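PDB 4DLL: 2-hydroxy-3-oxopropionate reductase from Polaromonas sp. JS666, which probably catalyses the reversible, NAD(P)H-dependent reduction of 2-hydroxy-3-oxopropionate (tartronate semialdehyde) to glycerate. Local coordinates for residues R48-A53 against K181-A186; Q58-T63 against E79-A84; A88-S93 against L119-A124; I208-V213 against L304-L309; V252-A257 against G308-L313. One frame throughout, in Å; residues are numbered along the deposited sequence.

Contact 1: R48-A53 against K181-A186; sequences RRLCEA and KVFGRA
Val182 meets the end of helix 43-52 and the residue after it with its two methyls; Arg49 touches Val182, while Leu50 goes on to Phe183. CG1 of Val182, anti to the backbone N (chi1 178°), lies 3.6 Å from Arg49 O and close to Arg49 CB, whereas CG2 reaches Ala53 CB, just past the helix. The Arg49 chain bends at chi3 (94°), which brings the edge of its guanidinium to the carbonyl of Val182: NH1 sits 2.7 Å from Val182 O, near the guanidinium plane, but the N-H is poorly aimed at 127° and the bond is weak. Its NE makes a second weak bond, to Glu158 O. With an alanine in place of Arg49, Val182 O is likely to lose this donor, and Glu158 O its weak one. Leu50 is buried, its CD1 resting 3.8 Å from Phe183 CZ as the two side chains cross obliquely. This is the packing of a Rossmann-type helix against the end of a later one: Leu50 also touches Ile34 and Phe36 of strand 33-37 and Leu179 of helix 170-183, while Phe183 leans on Ile164 of strand 162-167, just before the chain enters strand 184-190.

Contact 2: Q58-T63 against E79-A84; sequences QVWNRT and EQARAA. With SO4 (sulfate ion), chain C.
Trp60 NE1 gives its hydrogen to Glu79 O at 3.0 Å, the one polar bond joining the two segments, and a weak one (124° at the hydrogen), with the acceptor near the plane of the indole at its edge. The pair belongs to the Rossmann-type nucleotide-binding domain, where strand 56-60 runs beside strand 76-78 and the chain then turns into helix 81-85. Trp60 CG stands anti to the backbone N (chi1 169°), which lays the indole along the first turn of that helix. Ala81 covers one face: its CB lies over it, 3.7 Å from the centroid of the five-membered ring, a CH-pi contact, and its N also sits there. A leucine in place of Trp60 would probably leave Glu79 O without its indole donor and Ala81 CB without a flat surface to rest on. Further along the helix, Ala84 CB packs 3.9 Å from Trp60 CB, and Gln58 CB nears Ala84 O, while the amide oxygen of Gln58 is taken by His78. Beyond the strand end the loop binds a sulfate, probably from the crystallisation liquor; since this loop commonly faces the cofactor's adenosine ribose in Rossmann domains, the anion may mark a phosphate position. Arg62 turns a guanidinium face to it, Thr39 N is a further donor, and Arg62 N reaches SO4 O3 at 2.9 Å with an angle of 148°.

Contact 3: A88-S93 against L119-A124; sequences ADIVVS and LFLDMA
Strands 90-93 and 119-122 are parallel neighbours in the central sheet, in register from Ile90 beside Leu119 to Ser93 beside Asp122, their short axes 4.7 Å apart. The ladder alternates between the chains: Leu119 N to Asp89 O, Val91 N to Leu119 O, Leu121 N to Val91 O at 2.8 Å and 172°, then Ser93 N to Leu121 O. Helices 98-107 and 110-113 lie in the connection between the two strands, so the pair forms part of the beta-alpha-beta architecture of a Rossmann-type domain. Side chains alternate between the two faces. On that of Ile90, Val92, Leu119 and Leu121, Ile90 CG2 meets Leu121 CD2 at 4.0 Å, and helix 170-183 packs on the leucines. The other carries Val91, Phe120, Ser93 and Asp122. Phe120 extends anti to its own amide nitrogen (chi1 179°), placing CD2 at 3.9 Å from Val91 CG1 and CZ at 3.6 Å from Ser93 CB; its ring also meets that of His145. Where the strands end, Ser93 O takes two amides, Met123 N at 3.2 Å in the carbonyl plane and, weakly, Ala124 N. The selenium of selenomethionine Met123 lies 4.0 Å from Val92 CG1.

Contact 4: I208-V213 against L304-L309; sequences ITIGAV and LDQSGL
Ile210 and Gly211 of helix 194-222 receive segment 304-309, a buried, mainly van der Waals meeting between a long helix and the 3-10 turn leading into helix 309-315, in the helical C-terminal domain. Two residues earlier, Ile208 faces the other way and packs on Ile208 of the second subunit. Ile210 then sends its two branches to different partners. CG2, anti to the backbone N, lies 3.7 Å from Gln306 O and 4.1 Å from Leu309 CD2. CD1, at the end of an extended CG1 branch (chi2 169°), rests 3.8 Å from Gln306 CG, the two side chains crossing at about a right angle. At Gly211 the absence of a side chain lets Leu309 CD2 come within 3.6 Å of CA; a CB there would be tightly crowded by that methyl. Ala212 packs on Ile208 of the second subunit. The short 3-10 turn 306-308 is fixed from its own side by Asp305 OD2, which accepts Ser307 OG at 2.9 Å through its anti lone pair and forms a salt bridge with Arg250. Around this joint, Tyr293 of helix 284-301 touches both Ile210 and Leu309, Val243 of helix 242-245 adjoins Ile210, and His247 of helix 247-252 lies against Gln306 and Ser307.

Contact 5: V252-A257 against G308-L313; sequences VERDFA and GLFVEL
Phe256 and Phe310 form an oblique aromatic pair in the helical C-terminal domain, where the loop after helix 247-252 lies against the start of helix 309-315. Followed outward, the Phe256 side chain leaves CB directed at the helix, with CG anti to the carbonyl carbon. CG and CD1 then pass by Gly308, whose CA sits over one ring face, 4.1 Å from CD1. On the other flank CD2 and CE2 both meet Val311 CG2, each at 3.6 Å. CZ, at the far end, comes to 3.4 Å from Phe310 CD1, and CE2 also lies near that atom; the ring centroids are 5.4 Å apart and the planes 40° from each other, so this is neither a stack nor an edge-to-face pair. Phe310 carries its ring anti to the backbone N (chi1 -174°), so that neighbouring rim atoms meet Phe256 (CD1) and Arg254 (CE1, CZ). Its other neighbours include Met227 of helix 227-234 and Leu218 of helix 194-222. Arg254, whose NH1 bonds weakly to Met251 O, crosses the ring end at about a right angle, planes 74° apart. It lays one guanidinium face against the phenyl rim, with Phe310 CZ 3.5 Å above its centre and Arg254 NE 3.3 Å from Phe310 CE1.

From the N terminus, helix 43-52 opens contact 1, which closes only when helix 170-183 returns to it, spanning nearly the whole Rossmann-type domain. Contacts 2 and 3 nest inside that long loop, one after the other: contact 2 ties strand 56-60 to helix 81-85, and contact 3 begins a few residues later, joining two central strands. Contacts 1 and 3 touch where Phe183 packs on Met123. The chain then passes through strand 184-190 into helix 194-222, which contact 4 ties to the turn before helix 309-315. Contact 5 opens inside that loop, tying the segment after helix 247-252 to the start of helix 309-315; both end on one stretch, overlapping at Gly308 and Leu309.

Contact 1: R48-A53 against K181-A186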
# COMPACT_ATOMS: atom_id res chain seq x y z
N ARG A 48 24.83 16.99 0.37
CA ARG A 48 25.08 17.74 -0.82
C ARG A 48 23.96 18.80 -1.01
O ARG A 48 24.24 19.95 -1.36
CB ARG A 48 25.23 16.73 -1.97
CG ARG A 48 25.20 17.25 -3.41
CD ARG A 48 24.32 16.29 -4.25
NE ARG A 48 24.48 16.47 -5.69
N ARG A 49 22.72 18.46 -0.69
CA ARG A 49 21.68 19.48 -0.77
C ARG A 49 21.92 20.51 0.32
O ARG A 49 21.58 21.68 0.17
CB ARG A 49 20.29 18.88 -0.64
CG ARG A 49 20.03 17.73 -1.59
CD ARG A 49 18.57 17.43 -1.69
NE ARG A 49 17.97 18.12 -2.82
CZ ARG A 49 17.19 19.20 -2.75
NH1 ARG A 49 16.86 19.75 -1.57
NH2 ARG A 49 16.70 19.74 -3.87
N LEU A 50 22.54 20.05 1.40
CA LEU A 50 22.82 20.90 2.53
C LEU A 50 23.85 21.97 2.18
O LEU A 50 23.63 23.17 2.38
CB LEU A 50 23.30 20.05 3.69
CG LEU A 50 22.96 20.64 5.02
CD1 LEU A 50 21.46 20.82 5.03
CD2 LEU A 50 23.38 19.69 6.10
N CYS A 51 24.99 21.52 1.67
CA CYS A 51 26.01 22.44 1.15
C CYS A 51 25.42 23.31 0.03
O CYS A 51 25.55 24.51 0.08
CB CYS A 51 27.24 21.68 0.70
SG CYS A 51 27.75 20.49 1.97
N GLU A 52 24.71 22.70 -0.91
CA GLU A 52 24.00 23.47 -1.96
C GLU A 52 23.02 24.52 -1.43
O GLU A 52 22.74 25.48 -2.14
CB GLU A 52 23.25 22.57 -2.93
CG GLU A 52 24.13 21.83 -3.89
CD GLU A 52 23.35 20.81 -4.64
OE1 GLU A 52 22.63 21.16 -5.60
OE2 GLU A 52 23.42 19.62 -4.26
N ALA A 53 22.51 24.38 -0.22
CA ALA A 53 21.68 25.43 0.37
C ALA A 53 22.54 26.45 1.13
O ALA A 53 22.03 27.42 1.71
CB ALA A 53 20.62 24.84 1.28
N LYS A 181 13.18 21.46 5.55
CA LYS A 181 12.73 21.70 4.16
C LYS A 181 13.74 21.35 3.09
O LYS A 181 13.38 21.01 1.95
CB LYS A 181 12.32 23.16 3.93
CG LYS A 181 11.55 23.77 4.99
CD LYS A 181 10.08 23.74 4.74
CE LYS A 181 9.43 25.02 5.29
NZ LYS A 181 7.95 25.10 4.96
N VAL A 182 15.02 21.46 3.40
CA VAL A 182 16.06 21.08 2.47
C VAL A 182 15.92 19.58 2.13
O VAL A 182 16.24 19.15 1.01
CB VAL A 182 17.48 21.39 3.06
CG1 VAL A 182 18.60 20.94 2.12
CG2 VAL A 182 17.65 22.86 3.32
N PHE A 183 15.47 18.77 3.09
CA PHE A 183 15.44 17.31 2.85
C PHE A 183 14.10 16.82 2.35
O PHE A 183 14.06 15.86 1.59
CB PHE A 183 15.79 16.52 4.08
CG PHE A 183 17.05 16.96 4.75
CD1 PHE A 183 18.22 17.08 4.03
CD2 PHE A 183 17.05 17.21 6.12
CE1 PHE A 183 19.41 17.48 4.67
CE2 PHE A 183 18.19 17.62 6.77
CZ PHE A 183 19.39 17.75 6.05
N GLY A 184 13.01 17.48 2.75
CA GLY A 184 11.73 17.09 2.18
C GLY A 184 10.59 17.78 2.83
O GLY A 184 10.73 18.89 3.31
N ARG A 185 9.43 17.15 2.82
CA ARG A 185 8.30 17.70 3.54
C ARG A 185 8.27 17.16 5.01
O ARG A 185 8.22 15.94 5.23
CB ARG A 185 7.00 17.37 2.79
CG ARG A 185 5.79 18.11 3.34
CD ARG A 185 4.45 17.69 2.63
NE ARG A 185 4.24 16.24 2.56
CZ ARG A 185 3.78 15.48 3.58
NH1 ARG A 185 3.51 16.02 4.77
NH2 ARG A 185 3.59 14.15 3.42
N ALA A 186 8.33 18.06 6.00
CA ALA A 186 8.30 17.65 7.41
C ALA A 186 6.96 17.98 8.01
O ALA A 186 6.33 19.00 7.66
CB ALA A 186 9.42 18.35 8.22

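Contact 2: Q58-T63 against E79-A84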
# COMPACT_ATOMS: atom_id res chain seq x y z
N GLN A 58 29.92 20.10 9.28
CA GLN A 58 30.93 19.28 9.97
C GLN A 58 30.39 17.88 10.06
O GLN A 58 29.19 17.68 10.19
CB GLN A 58 31.22 19.77 11.40
CG GLN A 58 31.31 21.29 11.65
CD GLN A 58 32.42 21.97 10.82
OE1 GLN A 58 33.55 21.46 10.68
NE2 GLN A 58 32.08 23.12 10.24
N VAL A 59 31.28 16.90 10.04
CA VAL A 59 30.91 15.52 10.03
C VAL A 59 31.81 14.73 10.98
O VAL A 59 32.98 14.99 11.04
CB VAL A 59 31.10 14.91 8.59
CG1 VAL A 59 30.73 13.41 8.60
CG2 VAL A 59 30.28 15.64 7.56
N TRP A 60 31.26 13.78 11.72
CA TRP A 60 32.05 12.73 12.34
C TRP A 60 31.46 11.42 11.80
O TRP A 60 30.25 11.28 11.74
CB TRP A 60 31.94 12.79 13.87
CG TRP A 60 32.51 11.59 14.51
CD1 TRP A 60 33.84 11.33 14.77
CD2 TRP A 60 31.78 10.42 14.91
NE1 TRP A 60 33.97 10.07 15.31
CE2 TRP A 60 32.73 9.49 15.43
CE3 TRP A 60 30.42 10.07 14.90
CZ2 TRP A 60 32.36 8.24 15.95
CZ3 TRP A 60 30.05 8.83 15.42
CH2 TRP A 60 31.03 7.92 15.93
N ASN A 61 32.28 10.48 11.35
CA ASN A 61 31.72 9.26 10.82
C ASN A 61 32.77 8.15 10.92
O ASN A 61 33.84 8.41 11.42
CB ASN A 61 31.16 9.47 9.41
CG ASN A 61 32.24 9.50 8.35
OD1 ASN A 61 33.29 10.10 8.52
ND2 ASN A 61 32.00 8.82 7.26
N ARG A 62 32.44 6.94 10.47
CA ARG A 62 33.22 5.75 10.72
C ARG A 62 33.70 5.12 9.42
O ARG A 62 34.35 4.10 9.43
CB ARG A 62 32.36 4.73 11.50
CG ARG A 62 31.92 5.23 12.88
CD ARG A 62 31.08 4.17 13.69
NE ARG A 62 29.63 4.19 13.36
CZ ARG A 62 28.98 5.24 12.87
NH1 ARG A 62 29.62 6.39 12.67
NH2 ARG A 62 27.69 5.12 12.58
N THR A 63 33.37 5.75 8.30
CA THR A 63 33.63 5.14 7.00
C THR A 63 34.37 6.12 6.05
O THR A 63 33.81 7.14 5.59
CB THR A 63 32.37 4.45 6.42
OG1 THR A 63 32.74 3.63 5.32
CG2 THR A 63 31.35 5.43 5.95
N GLU A 79 37.95 13.57 13.80
CA GLU A 79 38.22 12.21 14.30
C GLU A 79 37.30 11.87 15.50
O GLU A 79 36.83 10.74 15.62
CB GLU A 79 39.73 12.03 14.63
CG GLU A 79 40.15 10.63 15.15
CD GLU A 79 40.06 9.51 14.10
OE1 GLU A 79 39.77 9.80 12.89
OE2 GLU A 79 40.28 8.32 14.50
N GLN A 80 37.04 12.87 16.35
CA GLN A 80 36.19 12.73 17.56
C GLN A 80 34.87 13.50 17.36
O GLN A 80 34.87 14.65 16.89
CB GLN A 80 36.91 13.28 18.80
CG GLN A 80 37.97 12.38 19.39
CD GLN A 80 38.78 13.11 20.47
OE1 GLN A 80 38.48 14.26 20.83
NE2 GLN A 80 39.81 12.44 20.97
N ALA A 81 33.77 12.85 17.71
CA ALA A 81 32.43 13.36 17.47
C ALA A 81 32.18 14.65 18.24
O ALA A 81 31.58 15.62 17.72
CB ALA A 81 31.41 12.29 17.82
N ARG A 82 32.68 14.69 19.48
CA ARG A 82 32.54 15.86 20.35
C ARG A 82 33.05 17.09 19.65
O ARG A 82 32.47 18.15 19.80
CB ARG A 82 33.39 15.75 21.61
CG ARG A 82 34.16 14.45 21.75
CD ARG A 82 35.50 14.70 22.44
NE ARG A 82 35.35 15.63 23.56
CZ ARG A 82 36.34 16.31 24.11
NH1 ARG A 82 37.59 16.16 23.67
NH2 ARG A 82 36.08 17.13 25.11
N ALA A 83 34.16 16.93 18.92
CA ALA A 83 34.81 18.02 18.20
C ALA A 83 33.93 18.50 17.04
O ALA A 83 33.89 19.69 16.77
CB ALA A 83 36.17 17.59 17.69
N ALA A 84 33.25 17.56 16.37
CA ALA A 84 32.38 17.87 15.26
C ALA A 84 31.18 18.67 15.72
O ALA A 84 30.74 19.58 15.04
CB ALA A 84 31.91 16.60 14.54
S SO4 C . 28.99 6.07 8.77
O1 SO4 C . 27.53 6.03 8.84
O2 SO4 C . 29.30 6.57 7.43
O3 SO4 C . 29.55 6.85 9.89
O4 SO4 C . 29.51 4.72 8.92

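Contact 3: A88-S93 against L119-A124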
# COMPACT_ATOMS: atom_id res chain seq x y z
N ALA A 88 28.21 23.58 16.52
CA ALA A 88 27.02 23.40 15.70
C ALA A 88 25.85 24.12 16.32
O ALA A 88 25.69 24.14 17.54
CB ALA A 88 26.67 21.94 15.54
N ASP A 89 25.03 24.69 15.44
CA ASP A 89 23.68 25.14 15.76
C ASP A 89 22.72 23.96 15.82
O ASP A 89 21.87 23.91 16.68
CB ASP A 89 23.19 26.09 14.67
CG ASP A 89 24.06 27.32 14.55
OD1 ASP A 89 24.37 27.92 15.58
OD2 ASP A 89 24.45 27.68 13.42
N ILE A 90 22.84 23.04 14.86
CA ILE A 90 21.99 21.85 14.77
C ILE A 90 22.92 20.62 14.59
O ILE A 90 23.78 20.61 13.70
CB ILE A 90 20.99 21.98 13.65
CG1 ILE A 90 20.09 23.22 13.88
CG2 ILE A 90 20.20 20.68 13.51
CD1 ILE A 90 18.84 23.29 12.96
N VAL A 91 22.80 19.65 15.48
CA VAL A 91 23.52 18.39 15.31
C VAL A 91 22.56 17.29 14.87
O VAL A 91 21.58 17.02 15.54
CB VAL A 91 24.25 18.01 16.61
CG1 VAL A 91 24.78 16.53 16.54
CG2 VAL A 91 25.39 19.02 16.89
N VAL A 92 22.83 16.69 13.71
CA VAL A 92 21.98 15.66 13.15
C VAL A 92 22.64 14.29 13.32
O VAL A 92 23.68 14.04 12.70
CB VAL A 92 21.73 15.92 11.66
CG1 VAL A 92 20.75 14.93 11.09
CG2 VAL A 92 21.23 17.36 11.46
N SER A 93 22.04 13.43 14.16
CA SER A 93 22.42 11.99 14.19
C SER A 93 21.81 11.07 13.10
O SER A 93 20.60 10.96 12.93
CB SER A 93 22.20 11.37 15.60
OG SER A 93 22.00 9.97 15.51
N LEU A 119 20.40 22.54 18.83
CA LEU A 119 19.37 21.54 18.67
C LEU A 119 19.99 20.22 18.22
O LEU A 119 20.91 20.23 17.41
CB LEU A 119 18.36 21.97 17.59
CG LEU A 119 17.04 22.57 18.07
CD1 LEU A 119 17.26 24.04 18.55
CD2 LEU A 119 15.94 22.47 17.03
N PHE A 120 19.45 19.11 18.72
CA PHE A 120 19.84 17.79 18.32
C PHE A 120 18.68 17.12 17.61
O PHE A 120 17.63 17.00 18.17
CB PHE A 120 20.27 16.99 19.54
CG PHE A 120 20.68 15.57 19.25
CD1 PHE A 120 19.74 14.54 19.29
CD2 PHE A 120 22.01 15.25 19.04
CE1 PHE A 120 20.09 13.19 19.07
CE2 PHE A 120 22.40 13.90 18.81
CZ PHE A 120 21.42 12.87 18.83
N LEU A 121 18.91 16.70 16.36
CA LEU A 121 17.91 16.07 15.51
C LEU A 121 18.28 14.61 15.43
O LEU A 121 19.33 14.29 14.85
CB LEU A 121 17.94 16.68 14.09
CG LEU A 121 16.87 17.74 13.78
CD1 LEU A 121 16.72 18.79 14.84
CD2 LEU A 121 17.09 18.42 12.45
N ASP A 122 17.45 13.74 16.00
CA ASP A 122 17.66 12.32 15.84
C ASP A 122 16.83 11.72 14.72
O ASP A 122 15.61 11.69 14.78
CB ASP A 122 17.51 11.52 17.14
CG ASP A 122 18.28 10.18 17.06
OD1 ASP A 122 18.52 9.70 15.91
OD2 ASP A 122 18.69 9.64 18.13
N MSE A 123 17.56 11.31 13.69
CA MSE A 123 17.03 10.63 12.51
C MSE A 123 17.24 9.15 12.61
O MSE A 123 16.56 8.42 11.94
CB MSE A 123 17.74 11.09 11.25
CG MSE A 123 17.55 12.54 11.02
SE MSE A 123 17.87 12.92 9.13
CE MSE A 123 16.32 14.33 8.99
N ALA A 124 18.19 8.70 13.40
CA ALA A 124 18.33 7.24 13.65
C ALA A 124 16.95 6.54 13.96
O ALA A 124 16.01 7.18 14.44
CB ALA A 124 19.28 7.04 14.78

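Contact 4: I208-V213 against L304-L309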
# COMPACT_ATOMS: atom_id res chain seq x y z
N ILE A 208 4.25 -4.97 6.27
CA ILE A 208 3.10 -5.79 5.89
C ILE A 208 2.78 -5.73 4.37
O ILE A 208 2.45 -6.76 3.77
CB ILE A 208 1.87 -5.38 6.75
CG1 ILE A 208 2.14 -5.60 8.25
CG2 ILE A 208 0.68 -6.13 6.36
CD1 ILE A 208 1.23 -4.71 9.19
N THR A 209 2.89 -4.55 3.73
CA THR A 209 2.53 -4.38 2.35
C THR A 209 3.47 -5.16 1.44
O THR A 209 3.06 -5.78 0.49
CB THR A 209 2.50 -2.92 1.94
OG1 THR A 209 1.61 -2.22 2.82
CG2 THR A 209 1.95 -2.83 0.51
N ILE A 210 4.73 -5.18 1.82
CA ILE A 210 5.69 -6.06 1.21
C ILE A 210 5.19 -7.51 1.12
O ILE A 210 5.20 -8.09 0.03
CB ILE A 210 7.03 -5.95 1.96
CG1 ILE A 210 7.77 -4.71 1.48
CG2 ILE A 210 7.97 -7.09 1.64
CD1 ILE A 210 9.03 -4.36 2.41
N GLY A 211 4.75 -8.07 2.23
CA GLY A 211 4.23 -9.43 2.27
C GLY A 211 2.91 -9.59 1.52
O GLY A 211 2.70 -10.57 0.81
N ALA A 212 2.01 -8.63 1.66
CA ALA A 212 0.80 -8.66 0.86
C ALA A 212 1.12 -8.70 -0.67
O ALA A 212 0.42 -9.33 -1.46
CB ALA A 212 -0.02 -7.42 1.18
N VAL A 213 2.12 -7.97 -1.08
CA VAL A 213 2.42 -7.89 -2.48
C VAL A 213 3.16 -9.20 -2.90
O VAL A 213 2.99 -9.65 -4.00
CB VAL A 213 3.18 -6.61 -2.81
CG1 VAL A 213 3.95 -6.75 -4.16
CG2 VAL A 213 2.23 -5.37 -2.78
N LEU A 304 19.52 -9.85 2.20
CA LEU A 304 18.68 -9.44 1.11
C LEU A 304 18.00 -8.15 1.53
O LEU A 304 17.90 -7.85 2.71
CB LEU A 304 17.63 -10.52 0.77
CG LEU A 304 18.15 -11.92 0.42
CD1 LEU A 304 16.98 -12.81 0.03
CD2 LEU A 304 19.27 -11.90 -0.66
N ASP A 305 17.59 -7.38 0.54
CA ASP A 305 16.66 -6.25 0.71
C ASP A 305 15.41 -6.70 1.45
O ASP A 305 15.07 -7.90 1.47
CB ASP A 305 16.25 -5.71 -0.68
CG ASP A 305 15.57 -4.34 -0.60
OD1 ASP A 305 16.20 -3.43 -0.02
OD2 ASP A 305 14.41 -4.17 -1.09
N GLN A 306 14.71 -5.72 2.03
CA GLN A 306 13.40 -5.94 2.66
C GLN A 306 12.35 -6.69 1.78
O GLN A 306 11.55 -7.48 2.29
CB GLN A 306 12.86 -4.63 3.29
CG GLN A 306 12.74 -3.50 2.29
CD GLN A 306 12.52 -2.10 2.93
OE1 GLN A 306 12.79 -1.07 2.30
NE2 GLN A 306 12.04 -2.08 4.18
N SER A 307 12.39 -6.51 0.46
CA SER A 307 11.48 -7.20 -0.45
C SER A 307 11.80 -8.68 -0.51
O SER A 307 10.98 -9.47 -1.00
CB SER A 307 11.46 -6.58 -1.86
OG SER A 307 12.76 -6.22 -2.25
N GLY A 308 12.96 -9.04 0.04
CA GLY A 308 13.45 -10.40 0.06
C GLY A 308 12.53 -11.31 0.83
O GLY A 308 12.79 -12.51 0.91
N LEU A 309 11.42 -10.77 1.34
CA LEU A 309 10.44 -11.57 2.07
C LEU A 309 9.65 -12.48 1.14
O LEU A 309 9.19 -13.55 1.54
CB LEU A 309 9.50 -10.68 2.91
CG LEU A 309 8.32 -11.33 3.61
CD1 LEU A 309 8.84 -12.11 4.83
CD2 LEU A 309 7.25 -10.32 4.02

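Contact 5: V252-A257 against G308-L313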
# COMPACT_ATOMS: atom_id res chain seq x y z
N VAL A 252 9.47 -8.88 -9.20
CA VAL A 252 9.32 -9.29 -10.58
C VAL A 252 10.68 -9.64 -11.17
O VAL A 252 10.80 -10.65 -11.85
CB VAL A 252 8.65 -8.17 -11.44
CG1 VAL A 252 8.77 -8.49 -12.93
CG2 VAL A 252 7.17 -7.96 -11.08
N GLU A 253 11.70 -8.82 -10.90
CA GLU A 253 13.05 -9.00 -11.48
C GLU A 253 13.99 -9.85 -10.61
O GLU A 253 15.22 -9.70 -10.68
CB GLU A 253 13.70 -7.63 -11.65
CG GLU A 253 12.89 -6.62 -12.48
CD GLU A 253 13.59 -5.28 -12.57
OE1 GLU A 253 14.65 -5.09 -11.94
OE2 GLU A 253 13.08 -4.42 -13.32
N ARG A 254 13.44 -10.70 -9.77
CA ARG A 254 14.19 -11.31 -8.66
C ARG A 254 15.45 -10.53 -8.15
O ARG A 254 16.48 -11.13 -7.80
CB ARG A 254 14.57 -12.75 -8.98
CG ARG A 254 13.43 -13.64 -9.34
CD ARG A 254 12.49 -13.70 -8.19
NE ARG A 254 11.53 -14.80 -8.29
CZ ARG A 254 10.45 -14.81 -9.04
NH1 ARG A 254 10.14 -13.77 -9.82
NH2 ARG A 254 9.65 -15.87 -9.01
N ASP A 255 15.34 -9.20 -8.07
CA ASP A 255 16.47 -8.35 -7.67
C ASP A 255 16.43 -8.04 -6.16
O ASP A 255 15.84 -7.04 -5.73
CB ASP A 255 16.41 -7.06 -8.46
CG ASP A 255 17.53 -6.12 -8.14
OD1 ASP A 255 18.54 -6.57 -7.51
OD2 ASP A 255 17.40 -4.93 -8.51
N PHE A 256 17.03 -8.90 -5.36
CA PHE A 256 16.94 -8.75 -3.93
C PHE A 256 18.20 -8.17 -3.30
O PHE A 256 18.43 -8.31 -2.10
CB PHE A 256 16.40 -10.05 -3.29
CG PHE A 256 15.01 -10.46 -3.82
CD1 PHE A 256 13.95 -9.53 -3.87
CD2 PHE A 256 14.79 -11.76 -4.30
CE1 PHE A 256 12.67 -9.89 -4.39
CE2 PHE A 256 13.50 -12.14 -4.84
CZ PHE A 256 12.45 -11.20 -4.88
N ALA A 257 19.03 -7.50 -4.09
CA ALA A 257 20.20 -6.81 -3.53
C ALA A 257 19.76 -5.76 -2.52
O ALA A 257 18.82 -5.01 -2.77
CB ALA A 257 21.08 -6.19 -4.61
N GLY A 308 12.96 -9.04 0.04
CA GLY A 308 13.45 -10.40 0.06
C GLY A 308 12.53 -11.31 0.83
O GLY A 308 12.79 -12.51 0.91
N LEU A 309 11.42 -10.77 1.34
CA LEU A 309 10.44 -11.57 2.07
C LEU A 309 9.65 -12.48 1.14
O LEU A 309 9.19 -13.55 1.54
CB LEU A 309 9.50 -10.68 2.91
CG LEU A 309 8.32 -11.33 3.61
CD1 LEU A 309 8.84 -12.11 4.83
CD2 LEU A 309 7.25 -10.32 4.02
N PHE A 310 9.48 -12.01 -0.08
CA PHE A 310 9.12 -12.83 -1.22
C PHE A 310 9.82 -14.20 -1.17
O PHE A 310 9.16 -15.23 -1.34
CB PHE A 310 9.60 -12.08 -2.44
CG PHE A 310 9.21 -12.67 -3.74
CD1 PHE A 310 10.07 -13.57 -4.39
CD2 PHE A 310 8.05 -12.26 -4.37
CE1 PHE A 310 9.74 -14.10 -5.64
CE2 PHE A 310 7.69 -12.78 -5.61
CZ PHE A 310 8.55 -13.72 -6.26
N VAL A 311 11.14 -14.20 -0.95
CA VAL A 311 11.90 -15.45 -0.96
C VAL A 311 11.36 -16.38 0.12
O VAL A 311 11.02 -17.54 -0.16
CB VAL A 311 13.43 -15.21 -0.89
CG1 VAL A 311 14.18 -16.51 -0.86
CG2 VAL A 311 13.89 -14.38 -2.08
N GLU A 312 11.21 -15.86 1.34
CA GLU A 312 10.59 -16.62 2.44
C GLU A 312 9.29 -17.23 2.00
O GLU A 312 9.04 -18.40 2.25
CB GLU A 312 10.35 -15.73 3.68
N LEU A 313 8.45 -16.45 1.31
CA LEU A 313 7.10 -16.91 0.97
C LEU A 313 7.02 -17.79 -0.28
O LEU A 313 6.15 -18.68 -0.36
CB LEU A 313 6.10 -15.75 0.90
CG LEU A 313 5.75 -14.93 2.15
CD1 LEU A 313 4.75 -13.87 1.72
CD2 LEU A 313 5.15 -15.78 3.26